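Local coordinates for protein NS6 protease (Murine norovirus 1, PDB 4ASH) that hydrolyses peptide bonds as a trypsin-like cysteine protease, probably to release mature proteins from the norovirus polyprotein, at residues F42-G47 with Y60-A65; S6-V11 with S86-R91. The protein carries 1 engineered substitution. All blocks are in the same frame, centred on the assembly; numbering follows the deposited sequence.

Interaction 1 of 2, residues F42-G47 with Y60-A65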
# COMPACT_ATOMS: atom_id res chain seq x y z
N PHE A 42 1.65 16.45 7.76
CA PHE A 42 2.71 16.20 8.74
C PHE A 42 3.52 17.45 9.05
O PHE A 42 4.73 17.37 9.30
CB PHE A 42 3.63 15.07 8.26
CG PHE A 42 2.90 13.87 7.76
CD1 PHE A 42 1.91 13.27 8.53
CD2 PHE A 42 3.19 13.34 6.52
CE1 PHE A 42 1.22 12.16 8.07
CE2 PHE A 42 2.51 12.22 6.04
CZ PHE A 42 1.53 11.63 6.82
N GLY A 43 2.85 18.59 9.02
CA GLY A 43 3.48 19.86 9.37
C GLY A 43 4.38 20.38 8.26
O GLY A 43 5.18 21.29 8.48
N ARG A 44 4.27 19.80 7.07
CA ARG A 44 5.09 20.22 5.94
C ARG A 44 4.25 20.82 4.82
O ARG A 44 3.20 20.28 4.46
CB ARG A 44 5.91 19.04 5.42
CG ARG A 44 6.76 18.35 6.49
CD ARG A 44 8.01 19.18 6.86
NE ARG A 44 8.78 18.49 7.89
CZ ARG A 44 9.75 17.61 7.64
NH1 ARG A 44 10.07 17.31 6.38
NH2 ARG A 44 10.38 17.02 8.65
N LYS A 45 4.70 21.93 4.25
CA LYS A 45 3.97 22.57 3.17
C LYS A 45 4.37 22.01 1.82
O LYS A 45 5.48 21.52 1.65
CB LYS A 45 4.21 24.09 3.19
CG LYS A 45 3.77 24.80 4.46
CD LYS A 45 4.13 26.28 4.37
CE LYS A 45 3.79 27.02 5.65
NZ LYS A 45 4.27 28.44 5.59
N PRO A 46 3.46 22.08 0.84
CA PRO A 46 3.80 21.73 -0.54
C PRO A 46 5.09 22.45 -0.90
O PRO A 46 5.26 23.62 -0.53
CB PRO A 46 2.62 22.27 -1.34
CG PRO A 46 1.47 22.12 -0.39
CD PRO A 46 2.03 22.45 0.97
N GLY A 47 5.99 21.77 -1.59
CA GLY A 47 7.31 22.32 -1.85
C GLY A 47 8.37 21.74 -0.93
O GLY A 47 9.54 21.68 -1.30
N TYR A 60 4.83 10.15 -1.55
CA TYR A 60 5.34 11.45 -1.13
C TYR A 60 6.79 11.29 -0.73
O TYR A 60 7.13 10.37 0.01
CB TYR A 60 4.58 11.94 0.10
CG TYR A 60 3.12 12.22 -0.13
CD1 TYR A 60 2.20 11.18 -0.13
CD2 TYR A 60 2.66 13.51 -0.30
CE1 TYR A 60 0.85 11.43 -0.32
CE2 TYR A 60 1.31 13.77 -0.49
CZ TYR A 60 0.41 12.72 -0.50
OH TYR A 60 -0.94 12.97 -0.67
N TYR A 61 7.64 12.19 -1.23
CA TYR A 61 9.03 12.21 -0.82
C TYR A 61 9.37 13.54 -0.13
O TYR A 61 9.18 14.62 -0.71
CB TYR A 61 9.97 11.98 -2.01
CG TYR A 61 11.42 12.26 -1.64
CD1 TYR A 61 12.16 11.32 -0.93
CD2 TYR A 61 12.01 13.47 -1.95
CE1 TYR A 61 13.48 11.59 -0.55
CE2 TYR A 61 13.32 13.74 -1.58
CZ TYR A 61 14.05 12.80 -0.88
OH TYR A 61 15.36 13.06 -0.53
N PHE A 62 9.87 13.45 1.10
CA PHE A 62 10.20 14.62 1.90
C PHE A 62 11.71 14.82 1.90
O PHE A 62 12.46 13.92 2.29
CB PHE A 62 9.69 14.44 3.33
CG PHE A 62 8.19 14.34 3.43
CD1 PHE A 62 7.55 13.13 3.21
CD2 PHE A 62 7.42 15.46 3.73
CE1 PHE A 62 6.17 13.02 3.29
CE2 PHE A 62 6.04 15.36 3.81
CZ PHE A 62 5.42 14.14 3.58
N THR A 63 12.15 15.99 1.46
CA THR A 63 13.57 16.32 1.44
C THR A 63 14.23 16.12 2.80
O THR A 63 15.34 15.57 2.90
CB THR A 63 13.78 17.77 0.98
OG1 THR A 63 13.14 17.97 -0.28
CG2 THR A 63 15.27 18.06 0.84
N SER A 64 13.57 16.60 3.84
CA SER A 64 14.02 16.40 5.21
C SER A 64 13.19 15.31 5.84
O SER A 64 11.97 15.30 5.68
CB SER A 64 13.86 17.68 6.03
OG SER A 64 14.68 18.71 5.50
N ALA A 65 13.82 14.39 6.55
CA ALA A 65 13.09 13.26 7.12
C ALA A 65 11.96 13.74 8.03
O ALA A 65 12.14 14.67 8.84
CB ALA A 65 14.02 12.35 7.88
O HOH W 1 10.79 18.29 3.78

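Interaction 2 of 2, residues S6-V11 with S86-R91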
# COMPACT_ATOMS: atom_id res chain seq x y z
N SER A 6 7.58 -3.16 15.55
CA SER A 6 7.84 -1.75 15.30
C SER A 6 7.31 -1.28 13.94
O SER A 6 7.19 -0.08 13.69
CB SER A 6 9.34 -1.46 15.39
OG SER A 6 10.02 -2.07 14.31
N ILE A 7 6.99 -2.22 13.07
CA ILE A 7 6.53 -1.88 11.73
C ILE A 7 5.18 -1.17 11.77
O ILE A 7 4.85 -0.37 10.90
CB ILE A 7 6.44 -3.13 10.83
CG1 ILE A 7 6.47 -2.75 9.34
CG2 ILE A 7 5.19 -3.95 11.16
CD1 ILE A 7 6.64 -3.94 8.41
N TRP A 8 4.38 -1.48 12.78
CA TRP A 8 3.04 -0.91 12.86
C TRP A 8 3.02 0.60 13.10
O TRP A 8 2.07 1.28 12.70
CB TRP A 8 2.23 -1.62 13.95
CG TRP A 8 1.84 -3.01 13.56
CD1 TRP A 8 2.49 -4.17 13.87
CD2 TRP A 8 0.72 -3.38 12.76
NE1 TRP A 8 1.84 -5.25 13.31
CE2 TRP A 8 0.75 -4.79 12.63
CE3 TRP A 8 -0.30 -2.66 12.15
CZ2 TRP A 8 -0.23 -5.49 11.92
CZ3 TRP A 8 -1.28 -3.37 11.44
CH2 TRP A 8 -1.23 -4.77 11.34
N SER A 9 4.05 1.15 13.74
CA SER A 9 4.05 2.58 13.99
C SER A 9 4.22 3.36 12.68
O SER A 9 4.00 4.58 12.66
CB SER A 9 5.15 2.98 14.99
OG SER A 9 6.40 3.03 14.34
N ARG A 10 4.55 2.64 11.61
CA ARG A 10 4.70 3.18 10.26
C ARG A 10 3.36 3.37 9.55
O ARG A 10 3.29 4.06 8.52
CB ARG A 10 5.54 2.25 9.37
CG ARG A 10 7.00 2.06 9.74
CD ARG A 10 7.64 1.10 8.75
NE ARG A 10 8.99 0.72 9.14
CZ ARG A 10 10.08 1.06 8.48
NH1 ARG A 10 10.01 1.76 7.35
NH2 ARG A 10 11.26 0.66 8.93
N VAL A 11 2.31 2.72 10.07
CA VAL A 11 0.99 2.79 9.48
C VAL A 11 0.21 3.86 10.22
O VAL A 11 0.02 3.77 11.44
CB VAL A 11 0.25 1.43 9.57
CG1 VAL A 11 -1.11 1.50 8.87
CG2 VAL A 11 1.10 0.32 8.93
N SER A 86 1.29 -10.17 3.86
CA SER A 86 0.46 -9.76 4.98
C SER A 86 -0.02 -8.34 4.76
O SER A 86 0.78 -7.45 4.49
CB SER A 86 1.27 -9.85 6.28
OG SER A 86 0.53 -9.40 7.38
N VAL A 87 -1.33 -8.12 4.87
CA VAL A 87 -1.87 -6.77 4.82
C VAL A 87 -1.89 -6.26 6.26
O VAL A 87 -2.55 -6.84 7.12
CB VAL A 87 -3.30 -6.69 4.27
CG1 VAL A 87 -3.66 -5.25 4.01
CG2 VAL A 87 -3.42 -7.49 2.97
N LEU A 88 -1.14 -5.19 6.52
CA LEU A 88 -1.08 -4.62 7.86
C LEU A 88 -2.22 -3.64 8.02
O LEU A 88 -2.07 -2.43 7.85
CB LEU A 88 0.26 -3.91 8.07
CG LEU A 88 1.53 -4.71 7.77
CD1 LEU A 88 2.77 -3.89 8.16
CD2 LEU A 88 1.52 -6.04 8.49
N VAL A 89 -3.41 -4.17 8.31
CA VAL A 89 -4.58 -3.32 8.48
C VAL A 89 -4.62 -2.71 9.87
O VAL A 89 -4.60 -3.43 10.87
CB VAL A 89 -5.88 -4.10 8.29
CG1 VAL A 89 -7.08 -3.24 8.64
CG2 VAL A 89 -5.99 -4.60 6.86
N LYS A 90 -4.67 -1.39 9.94
CA LYS A 90 -5.06 -0.74 11.20
C LYS A 90 -6.49 -0.29 11.09
O LYS A 90 -6.92 0.14 10.02
CB LYS A 90 -4.20 0.49 11.48
CG LYS A 90 -2.89 0.19 12.16
CD LYS A 90 -2.32 1.48 12.76
CE LYS A 90 -1.02 1.22 13.47
NZ LYS A 90 -0.40 2.51 13.90
N ARG A 91 -7.22 -0.35 12.21
CA ARG A 91 -8.55 0.23 12.29
C ARG A 91 -8.46 1.50 13.11
O ARG A 91 -7.47 1.71 13.81
CB ARG A 91 -9.51 -0.77 12.92
CG ARG A 91 -9.72 -2.05 12.08
CD ARG A 91 -10.69 -1.82 10.92
NE ARG A 91 -10.45 -2.68 9.75
CZ ARG A 91 -10.82 -3.95 9.64
NH1 ARG A 91 -11.43 -4.57 10.64
NH2 ARG A 91 -10.54 -4.62 8.52

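Interaction 1 of 2, residues F42-G47 with Y60-A65
R44 reaches past F62 to the turn that follows it and grips two successive carbonyl oxygens with NH1 and NH2 of its guanidinium. NH1 of R44 donates to S64 O over 2.9 Å in a nearly straight bond (N-H...O 171°), while NH2 of R44 donates to A65 O, also at 2.9 Å but more bent. Both acceptors lie close to the guanidinium plane at its edge, although the donors stand above the planes of the carbonyls they reach. Two bonds from separate nitrogens fix the rotation of the guanidinium. A water accepts a weak bond from NH1 and a further bond from S64 N, adding a bridge to the same turn.

The arginine chain is bent at chi2 (-75°), and its first carbons run past the F62 ring: R44 CB meets the ring edge, 4.0 Å from F62 CE2. The guanidinium and the ring are turned 84° apart, so they do not stack flat. F42 comes to another corner of the same ring, F62 CZ lying at the edge of the F42 ring, 3.8 Å from F42 CD2; the two side chains cross at about a right angle.

The contact ties the surface loop between strands 26-30 and 49-54 to the end of strand 57-62. F42 also meets F27 edge-to-face and touches W21, while F62 packs against F49 of strand 49-54.

Interaction 2 of 2, residues S6-V11 with S86-R91
The short 3-10 segment that leads into strand 11-14 packs on strand 84-90 and joins the N-terminal end of the first sheet to the second, with W8, V11, L88 and K90 carrying the contact. The indole of W8 lies across the strand. L88 CB sits over a face of its six-membered ring, 4.0 Å from the centroid and 26° off the ring normal, a CH-pi contact. The far corner of the ring presses on the backbone, W8 CH2 coming 3.5 Å from L88 CA, and V89 O lies at the ring edge near W8 CZ3. L88 is the centre of an inverse gamma turn, a local kink in the strand at the place where the indole rests.

K90 supplies the polar half. Its chain, extended beyond CG, runs antiparallel to the side chains of W8 and V11, with K90 CG at the edge of the indole, 3.9 Å from W8 CE3, and 4.0 Å from V11 CG1. This path brings the ammonium to two main-chain oxygens: K90 NZ donates to V11 O at 2.8 Å, in the carbonyl plane, and to W8 O at 3.0 Å, from above the plane. W8 O also accepts the 3-10 bond from V11 N, which arrives from the opposite face. W8 O is thus held by two donors, and the lysine bridges the 3-10 segment and the first residue of strand 11-14. I7 lays CG1, CG2 and CD1 against L88 CD1, with I7 CG2 3.9 Å from L88 CD1.

Around this, V11 and L88 both touch P144 of strand 144-149, and I7 and V11 reach F20 of strand 17-21. An interface between two beta domains of this kind belongs to the chymotrypsin-like fold.

Interaction 2 is partly buried, its centre about 10 Å from that of the chain, whereas interaction 1 lies near the surface, its centre about 19 Å away. The two do not touch, their nearest atoms being about 8 Å apart, yet 42-47 and 60-65 fall within the span of chain that 6-11 and 86-91 close. Interaction 1 stays on the side of the first sheet, between strand 57-62 and a loop linking two of its strands; interaction 2 spans the two sheets. Both use a long basic side chain to hold two main-chain oxygens, but the arginine at the surface acts with a water beside a phenylalanine pair, while the lysine works beside an apolar patch of indole, leucine, isoleucine and valine.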